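Local coordinates for glutathione s-transferase I (Zea mays, PDB 1AXD), which conjugates glutathione to electrophilic compounds, among them herbicides, and so takes part in their detoxification in maize, at residues P2-G7 with A56-D61; V47-G52 with Y63-R68. All blocks are in the same frame, centred on the assembly; numbering follows the deposited sequence.

Contact 1 of 2, residues P2-G7 with A56-D61; sequences PMKLYG and ALQDGD
Lys4 and Gln58 form an antiparallel hydrogen-bonded pair, the two strand axes running at 169°. Lys4 N gives to Gln58 O at 3.1 Å, and Gln58 N returns an equal bond to Lys4 O. Tyr6 N meets Ala56 O at 2.7 Å in a nearly straight bond. A water bridges Pro2 O and Gln58 O.

One polar side-chain bond joins the strands: Tyr6 OH donates to Gln58 OE1 at 2.9 Å, with ring and amide only 17° from coplanar. Gln58 CG stands anti to its own N (chi1 179°) and the chain stays extended, which carries the amide to the phenol; its NE2 gives a bond to Gly60 O at 2.8 Å, so the amide is gripped at both ends.

Most apolar contacts lie on the face of Leu5 and Leu57, under helices 14-24 and 67-78, where their CD1 atoms meet at 3.9 Å; Tyr6 CB touches Ala56 CB on the other. Met3 SD lies 3.8 Å from Leu57 CD2, while Asp59 turns its OD2 to Tyr73 and Lys77.

In these central strands of the thioredoxin-like domain, aliphatic and thioether packing joins the helix-covered face, while the directed bond on the other is consistent with a fixed phenol and amide.

Contact 2 of 2, residues V47-G52 with Y63-R68; sequences VRNPFG and YLFESR
Phe65 makes the largest single contribution, its ring set against the turn from Asn49 to Gly52. Its CG sits between the backbone N and the carbonyl carbon (chi1 52°), a rotation that brings one face of the ring beneath Asn49 OD1, 3.3 Å above the plane and offset toward the rim. The amide and ring planes are 25° apart. Pro50 CD lies over the same face, a CH-pi contact 4.0 Å from the Phe65 centroid and 29° off the normal. Phe51 meets the same ring with its edge, CD2 to Phe65 CE2 at 3.8 Å.

Asn49 OD1 accepts from Phe51 N at 3.2 Å, an Asx turn within a type I turn closed by Gly52 N to Asn49 O; Asn49 ND2 is held by Gln53 O. In this glutathione S-transferase N-terminal domain the segment 63-68 runs from an edge strand into helix 67-78, where Glu66 and Ser67 bind the backbone of the bound peptide. Val96 of the second subunit packs on Phe65, and Val144 of that subunit on Pro50.

With an alanine for Phe65, Pro50, Phe51 and the Asn49 amide would probably lose their aromatic partner and a gap would open.

Arg48 CG stands anti to its carbonyl carbon, which lays it 3.3 Å from Tyr63 CE1 with CB beside CD1; Arg48 CA adds an off-centre CH-pi contact, and Val47 O stands over one Tyr63 face.

Both contacts belong to the N-terminal domain, their centres about 10 Å apart, and meet where strands 56-59 and 62-65 adjoin: Leu57 N lies 2.8 Å from Leu64 O, a probable hydrogen bond. Contact 1 is the more buried, central in the sheet and joined chiefly by antiparallel backbone bonds. Contact 2 is partly buried, lays a loop without regular structure against the edge strand, and depends on aromatic, proline and aliphatic packing. Arg48 spans them, with its CD 3.6 Å from Tyr6 CE2 and a cation-pi interaction with that ring. No other chain touches the segments of contact 1, whereas contact 2 reaches both the second subunit and the bound peptide.

Contact 1 of 2, residues P2-G7 with A56-D61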
ATOM      1  N   PRO A   2     -18.916 -16.699 -12.200  1.00 57.87           N
ATOM      2  CA  PRO A   2     -17.563 -16.155 -12.360  1.00 53.16           C
ATOM      3  C   PRO A   2     -17.453 -14.680 -11.996  1.00 49.66           C
ATOM      4  O   PRO A   2     -18.339 -13.906 -12.342  1.00 49.15           O
ATOM      5  CB  PRO A   2     -17.278 -16.401 -13.840  1.00 53.15           C
ATOM      6  CG  PRO A   2     -18.613 -16.214 -14.468  1.00 52.89           C
ATOM      7  CD  PRO A   2     -19.548 -16.929 -13.514  1.00 56.76           C
ATOM      8  N   MET A   3     -16.410 -14.322 -11.253  1.00 43.22           N
ATOM      9  CA  MET A   3     -16.163 -12.941 -10.859  1.00 38.65           C
ATOM     10  C   MET A   3     -15.716 -12.225 -12.109  1.00 35.64           C
ATOM     11  O   MET A   3     -15.071 -12.844 -12.935  1.00 31.24           O
ATOM     12  CB  MET A   3     -15.025 -12.874  -9.831  1.00 38.51           C
ATOM     13  CG  MET A   3     -15.208 -13.691  -8.557  1.00 34.79           C
ATOM     14  SD  MET A   3     -13.781 -13.477  -7.423  1.00 37.84           S
ATOM     15  CE  MET A   3     -13.052 -15.031  -7.487  1.00 33.03           C
ATOM     16  N   LYS A   4     -16.069 -10.955 -12.275  1.00 34.62           N
ATOM     17  CA  LYS A   4     -15.638 -10.215 -13.461  1.00 34.97           C
ATOM     18  C   LYS A   4     -14.542  -9.277 -13.077  1.00 32.55           C
ATOM     19  O   LYS A   4     -14.747  -8.455 -12.198  1.00 33.35           O
ATOM     20  CB  LYS A   4     -16.774  -9.389 -14.071  1.00 38.46           C
ATOM     21  CG  LYS A   4     -18.140 -10.045 -14.096  1.00 48.91           C
ATOM     22  CD  LYS A   4     -18.143 -11.336 -14.867  1.00 57.81           C
ATOM     23  CE  LYS A   4     -19.474 -12.046 -14.700  1.00 64.71           C
ATOM     24  NZ  LYS A   4     -19.403 -13.441 -15.221  1.00 70.10           N
ATOM     25  N   LEU A   5     -13.379  -9.409 -13.707  1.00 30.30           N
ATOM     26  CA  LEU A   5     -12.243  -8.532 -13.443  1.00 28.01           C
ATOM     27  C   LEU A   5     -12.258  -7.462 -14.514  1.00 28.08           C
ATOM     28  O   LEU A   5     -12.151  -7.782 -15.688  1.00 26.22           O
ATOM     29  CB  LEU A   5     -10.932  -9.328 -13.471  1.00 25.60           C
ATOM     30  CG  LEU A   5      -9.603  -8.626 -13.170  1.00 22.71           C
ATOM     31  CD1 LEU A   5      -9.587  -8.030 -11.737  1.00 19.96           C
ATOM     32  CD2 LEU A   5      -8.486  -9.669 -13.320  1.00 21.68           C
ATOM     33  N   TYR A   6     -12.406  -6.206 -14.111  1.00 26.53           N
ATOM     34  CA  TYR A   6     -12.474  -5.104 -15.051  1.00 26.84           C
ATOM     35  C   TYR A   6     -11.174  -4.448 -15.352  1.00 30.40           C
ATOM     36  O   TYR A   6     -10.483  -4.029 -14.432  1.00 33.00           O
ATOM     37  CB  TYR A   6     -13.470  -4.075 -14.537  1.00 28.17           C
ATOM     38  CG  TYR A   6     -14.881  -4.602 -14.472  1.00 27.73           C
ATOM     39  CD1 TYR A   6     -15.652  -4.682 -15.624  1.00 28.62           C
ATOM     40  CD2 TYR A   6     -15.449  -5.009 -13.263  1.00 26.87           C
ATOM     41  CE1 TYR A   6     -16.950  -5.143 -15.589  1.00 30.23           C
ATOM     42  CE2 TYR A   6     -16.757  -5.480 -13.214  1.00 30.14           C
ATOM     43  CZ  TYR A   6     -17.501  -5.538 -14.390  1.00 33.06           C
ATOM     44  OH  TYR A   6     -18.809  -5.955 -14.399  1.00 39.74           O
ATOM     45  N   GLY A   7     -10.850  -4.333 -16.636  1.00 30.79           N
ATOM     46  CA  GLY A   7      -9.614  -3.695 -17.047  1.00 26.68           C
ATOM     47  C   GLY A   7      -9.000  -4.353 -18.264  1.00 29.18           C
ATOM     48  O   GLY A   7      -9.276  -5.507 -18.542  1.00 32.87           O
ATOM     49  N   ALA A  56     -11.024  -3.262 -11.208  1.00 16.62           N
ATOM     50  CA  ALA A  56     -12.247  -3.276 -10.424  1.00 16.06           C
ATOM     51  C   ALA A  56     -12.737  -4.719 -10.483  1.00 19.34           C
ATOM     52  O   ALA A  56     -12.643  -5.327 -11.542  1.00 18.45           O
ATOM     53  CB  ALA A  56     -13.276  -2.308 -11.028  1.00 10.41           C
ATOM     54  N   LEU A  57     -13.167  -5.290  -9.359  1.00 22.33           N
ATOM     55  CA  LEU A  57     -13.666  -6.667  -9.351  1.00 26.74           C
ATOM     56  C   LEU A  57     -15.094  -6.751  -8.861  1.00 30.41           C
ATOM     57  O   LEU A  57     -15.474  -6.013  -7.957  1.00 26.31           O
ATOM     58  CB  LEU A  57     -12.791  -7.584  -8.483  1.00 28.99           C
ATOM     59  CG  LEU A  57     -13.160  -9.081  -8.542  1.00 28.83           C
ATOM     60  CD1 LEU A  57     -12.321  -9.800  -9.604  1.00 22.72           C
ATOM     61  CD2 LEU A  57     -12.943  -9.749  -7.182  1.00 31.41           C
ATOM     62  N   GLN A  58     -15.872  -7.650  -9.448  1.00 33.39           N
ATOM     63  CA  GLN A  58     -17.254  -7.832  -9.044  1.00 35.07           C
ATOM     64  C   GLN A  58     -17.538  -9.259  -8.746  1.00 35.80           C
ATOM     65  O   GLN A  58     -17.331 -10.110  -9.604  1.00 34.55           O
ATOM     66  CB  GLN A  58     -18.206  -7.351 -10.130  1.00 36.13           C
ATOM     67  CG  GLN A  58     -19.668  -7.545  -9.769  1.00 43.72           C
ATOM     68  CD  GLN A  58     -20.598  -7.231 -10.921  1.00 49.42           C
ATOM     69  OE1 GLN A  58     -20.163  -6.808 -11.983  1.00 49.39           O
ATOM     70  NE2 GLN A  58     -21.890  -7.433 -10.709  1.00 51.02           N
ATOM     71  N   ASP A  59     -17.963  -9.533  -7.521  1.00 36.28           N
ATOM     72  CA  ASP A  59     -18.315 -10.882  -7.122  1.00 37.69           C
ATOM     73  C   ASP A  59     -19.743 -10.803  -6.741  1.00 36.66           C
ATOM     74  O   ASP A  59     -20.043 -10.380  -5.641  1.00 34.21           O
ATOM     75  CB  ASP A  59     -17.472 -11.348  -5.932  1.00 40.92           C
ATOM     76  CG  ASP A  59     -17.484 -12.860  -5.762  1.00 42.33           C
ATOM     77  OD1 ASP A  59     -18.152 -13.561  -6.561  1.00 46.82           O
ATOM     78  OD2 ASP A  59     -16.807 -13.352  -4.834  1.00 39.50           O
ATOM     79  N   GLY A  60     -20.629 -11.144  -7.672  1.00 37.94           N
ATOM     80  CA  GLY A  60     -22.049 -11.074  -7.402  1.00 35.82           C
ATOM     81  C   GLY A  60     -22.437  -9.616  -7.344  1.00 37.14           C
ATOM     82  O   GLY A  60     -22.441  -8.935  -8.354  1.00 38.53           O
ATOM     83  N   ASP A  61     -22.709  -9.129  -6.143  1.00 40.20           N
ATOM     84  CA  ASP A  61     -23.093  -7.734  -5.944  1.00 45.03           C
ATOM     85  C   ASP A  61     -21.995  -7.001  -5.211  1.00 43.54           C
ATOM     86  O   ASP A  61     -22.169  -5.835  -4.878  1.00 46.50           O
ATOM     87  CB  ASP A  61     -24.378  -7.665  -5.121  1.00 54.14           C
ATOM     88  CG  ASP A  61     -24.189  -8.202  -3.711  1.00 64.54           C
ATOM     89  OD1 ASP A  61     -24.084  -9.442  -3.559  1.00 69.57           O
ATOM     90  OD2 ASP A  61     -24.111  -7.384  -2.764  1.00 70.64           O
TER
HETATM   91  O   HOH W   1     -19.380 -11.941 -10.910  1.00 28.41           O

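Contact 2 of 2, residues V47-G52 with Y63-R68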
ATOM      1  N   VAL A  47     -19.798   2.967 -10.514  1.00 28.84           N
ATOM      2  CA  VAL A  47     -20.445   2.253  -9.422  1.00 31.25           C
ATOM      3  C   VAL A  47     -19.558   1.121  -8.978  1.00 34.26           C
ATOM      4  O   VAL A  47     -19.815   0.530  -7.938  1.00 41.11           O
ATOM      5  CB  VAL A  47     -21.862   1.743  -9.783  1.00 27.69           C
ATOM      6  CG1 VAL A  47     -22.746   2.920 -10.210  1.00 28.05           C
ATOM      7  CG2 VAL A  47     -21.805   0.687 -10.875  1.00 24.17           C
ATOM      8  N   ARG A  48     -18.522   0.825  -9.764  1.00 35.11           N
ATOM      9  CA  ARG A  48     -17.557  -0.229  -9.432  1.00 32.05           C
ATOM     10  C   ARG A  48     -16.357   0.435  -8.789  1.00 30.25           C
ATOM     11  O   ARG A  48     -15.937   0.002  -7.736  1.00 31.09           O
ATOM     12  CB  ARG A  48     -17.138  -0.992 -10.685  1.00 28.34           C
ATOM     13  CG  ARG A  48     -18.304  -1.478 -11.515  1.00 27.24           C
ATOM     14  CD  ARG A  48     -17.800  -2.115 -12.772  1.00 29.16           C
ATOM     15  NE  ARG A  48     -18.840  -2.295 -13.777  1.00 30.73           N
ATOM     16  CZ  ARG A  48     -18.709  -1.918 -15.044  1.00 33.79           C
ATOM     17  NH1 ARG A  48     -17.593  -1.336 -15.459  1.00 37.30           N
ATOM     18  NH2 ARG A  48     -19.683  -2.143 -15.908  1.00 37.15           N
ATOM     19  N   ASN A  49     -15.832   1.491  -9.405  1.00 26.52           N
ATOM     20  CA  ASN A  49     -14.701   2.223  -8.844  1.00 22.27           C
ATOM     21  C   ASN A  49     -15.055   3.718  -8.856  1.00 22.82           C
ATOM     22  O   ASN A  49     -15.077   4.327  -9.923  1.00 19.84           O
ATOM     23  CB  ASN A  49     -13.425   1.955  -9.651  1.00 18.01           C
ATOM     24  CG  ASN A  49     -12.156   2.435  -8.941  1.00 19.11           C
ATOM     25  OD1 ASN A  49     -12.204   3.189  -7.988  1.00 20.02           O
ATOM     26  ND2 ASN A  49     -11.014   1.987  -9.427  1.00 22.12           N
ATOM     27  N   PRO A  50     -15.370   4.304  -7.683  1.00 19.53           N
ATOM     28  CA  PRO A  50     -15.724   5.725  -7.609  1.00 19.54           C
ATOM     29  C   PRO A  50     -14.632   6.628  -8.042  1.00 20.55           C
ATOM     30  O   PRO A  50     -14.898   7.780  -8.326  1.00 25.87           O
ATOM     31  CB  PRO A  50     -16.063   5.925  -6.133  1.00 14.60           C
ATOM     32  CG  PRO A  50     -15.263   4.852  -5.437  1.00 15.03           C
ATOM     33  CD  PRO A  50     -15.459   3.677  -6.352  1.00 15.68           C
ATOM     34  N   PHE A  51     -13.400   6.133  -8.068  1.00 20.21           N
ATOM     35  CA  PHE A  51     -12.262   6.942  -8.489  1.00 16.36           C
ATOM     36  C   PHE A  51     -11.981   6.762  -9.980  1.00 16.75           C
ATOM     37  O   PHE A  51     -10.909   7.110 -10.434  1.00 16.63           O
ATOM     38  CB  PHE A  51     -11.026   6.612  -7.649  1.00 10.70           C
ATOM     39  CG  PHE A  51     -11.159   6.966  -6.183  1.00  9.02           C
ATOM     40  CD1 PHE A  51     -10.951   8.268  -5.744  1.00  9.31           C
ATOM     41  CD2 PHE A  51     -11.456   5.988  -5.237  1.00 12.81           C
ATOM     42  CE1 PHE A  51     -11.036   8.590  -4.382  1.00 11.12           C
ATOM     43  CE2 PHE A  51     -11.540   6.303  -3.879  1.00 11.12           C
ATOM     44  CZ  PHE A  51     -11.329   7.608  -3.451  1.00  6.05           C
ATOM     45  N   GLY A  52     -12.919   6.145 -10.695  1.00 17.93           N
ATOM     46  CA  GLY A  52     -12.804   5.951 -12.130  1.00 16.83           C
ATOM     47  C   GLY A  52     -11.536   5.377 -12.727  1.00 22.14           C
ATOM     48  O   GLY A  52     -10.967   5.949 -13.649  1.00 23.46           O
ATOM     49  N   TYR A  63     -18.565  -5.162  -4.956  1.00 35.46           N
ATOM     50  CA  TYR A  63     -17.679  -4.400  -5.835  1.00 33.04           C
ATOM     51  C   TYR A  63     -16.398  -4.081  -5.119  1.00 28.49           C
ATOM     52  O   TYR A  63     -16.444  -3.663  -3.974  1.00 26.41           O
ATOM     53  CB  TYR A  63     -18.360  -3.107  -6.302  1.00 35.27           C
ATOM     54  CG  TYR A  63     -19.311  -3.300  -7.457  1.00 32.30           C
ATOM     55  CD1 TYR A  63     -18.848  -3.736  -8.688  1.00 34.75           C
ATOM     56  CD2 TYR A  63     -20.668  -3.053  -7.320  1.00 33.73           C
ATOM     57  CE1 TYR A  63     -19.710  -3.921  -9.754  1.00 36.91           C
ATOM     58  CE2 TYR A  63     -21.545  -3.238  -8.387  1.00 33.02           C
ATOM     59  CZ  TYR A  63     -21.058  -3.675  -9.600  1.00 34.23           C
ATOM     60  OH  TYR A  63     -21.905  -3.885 -10.668  1.00 38.31           O
ATOM     61  N   LEU A  64     -15.261  -4.294  -5.768  1.00 25.87           N
ATOM     62  CA  LEU A  64     -13.968  -4.015  -5.148  1.00 25.08           C
ATOM     63  C   LEU A  64     -13.049  -3.310  -6.097  1.00 27.06           C
ATOM     64  O   LEU A  64     -13.206  -3.450  -7.305  1.00 23.88           O
ATOM     65  CB  LEU A  64     -13.295  -5.310  -4.684  1.00 20.69           C
ATOM     66  CG  LEU A  64     -13.985  -6.158  -3.618  1.00 20.04           C
ATOM     67  CD1 LEU A  64     -13.335  -7.530  -3.568  1.00 18.71           C
ATOM     68  CD2 LEU A  64     -13.882  -5.487  -2.258  1.00 22.27           C
ATOM     69  N   PHE A  65     -12.111  -2.543  -5.551  1.00 25.08           N
ATOM     70  CA  PHE A  65     -11.123  -1.834  -6.345  1.00 22.23           C
ATOM     71  C   PHE A  65      -9.835  -1.755  -5.579  1.00 21.27           C
ATOM     72  O   PHE A  65      -9.842  -2.042  -4.393  1.00 20.06           O
ATOM     73  CB  PHE A  65     -11.617  -0.462  -6.825  1.00 22.91           C
ATOM     74  CG  PHE A  65     -12.159   0.414  -5.746  1.00 25.53           C
ATOM     75  CD1 PHE A  65     -13.462   0.250  -5.289  1.00 26.06           C
ATOM     76  CD2 PHE A  65     -11.390   1.451  -5.228  1.00 29.33           C
ATOM     77  CE1 PHE A  65     -13.995   1.111  -4.334  1.00 28.86           C
ATOM     78  CE2 PHE A  65     -11.915   2.327  -4.267  1.00 29.18           C
ATOM     79  CZ  PHE A  65     -13.218   2.156  -3.822  1.00 30.14           C
ATOM     80  N   GLU A  66      -8.760  -1.347  -6.256  1.00 19.16           N
ATOM     81  CA  GLU A  66      -7.397  -1.284  -5.720  1.00 16.50           C
ATOM     82  C   GLU A  66      -6.867  -2.685  -5.861  1.00 17.03           C
ATOM     83  O   GLU A  66      -7.328  -3.574  -5.169  1.00 18.47           O
ATOM     84  CB  GLU A  66      -7.341  -0.802  -4.264  1.00 15.95           C
ATOM     85  CG  GLU A  66      -7.344   0.712  -4.103  1.00 14.36           C
ATOM     86  CD  GLU A  66      -6.094   1.377  -4.659  1.00 18.51           C
ATOM     87  OE1 GLU A  66      -5.032   0.725  -4.731  1.00 21.02           O
ATOM     88  OE2 GLU A  66      -6.160   2.568  -5.014  1.00 20.57           O
ATOM     89  N   SER A  67      -5.935  -2.881  -6.789  1.00 18.17           N
ATOM     90  CA  SER A  67      -5.369  -4.188  -7.073  1.00 17.62           C
ATOM     91  C   SER A  67      -4.996  -5.030  -5.883  1.00 17.02           C
ATOM     92  O   SER A  67      -5.469  -6.153  -5.785  1.00 22.33           O
ATOM     93  CB  SER A  67      -4.196  -4.059  -8.059  1.00 17.48           C
ATOM     94  OG  SER A  67      -3.157  -3.237  -7.558  1.00 13.81           O
ATOM     95  N   ARG A  68      -4.214  -4.504  -4.950  1.00 14.22           N
ATOM     96  CA  ARG A  68      -3.819  -5.312  -3.806  1.00 14.01           C
ATOM     97  C   ARG A  68      -4.964  -5.714  -2.917  1.00 18.98           C
ATOM     98  O   ARG A  68      -4.909  -6.779  -2.323  1.00 22.73           O
ATOM     99  CB  ARG A  68      -2.687  -4.643  -3.046  1.00  8.56           C
ATOM    100  CG  ARG A  68      -1.456  -4.482  -3.930  1.00 10.55           C
ATOM    101  CD  ARG A  68      -0.450  -3.476  -3.395  1.00 11.29           C
ATOM    102  NE  ARG A  68       0.598  -3.192  -4.376  1.00 16.32           N
ATOM    103  CZ  ARG A  68       0.540  -2.228  -5.291  1.00 16.28           C
ATOM    104  NH1 ARG A  68      -0.518  -1.440  -5.357  1.00 18.77           N
ATOM    105  NH2 ARG A  68       1.545  -2.053  -6.146  1.00 19.50           N
TER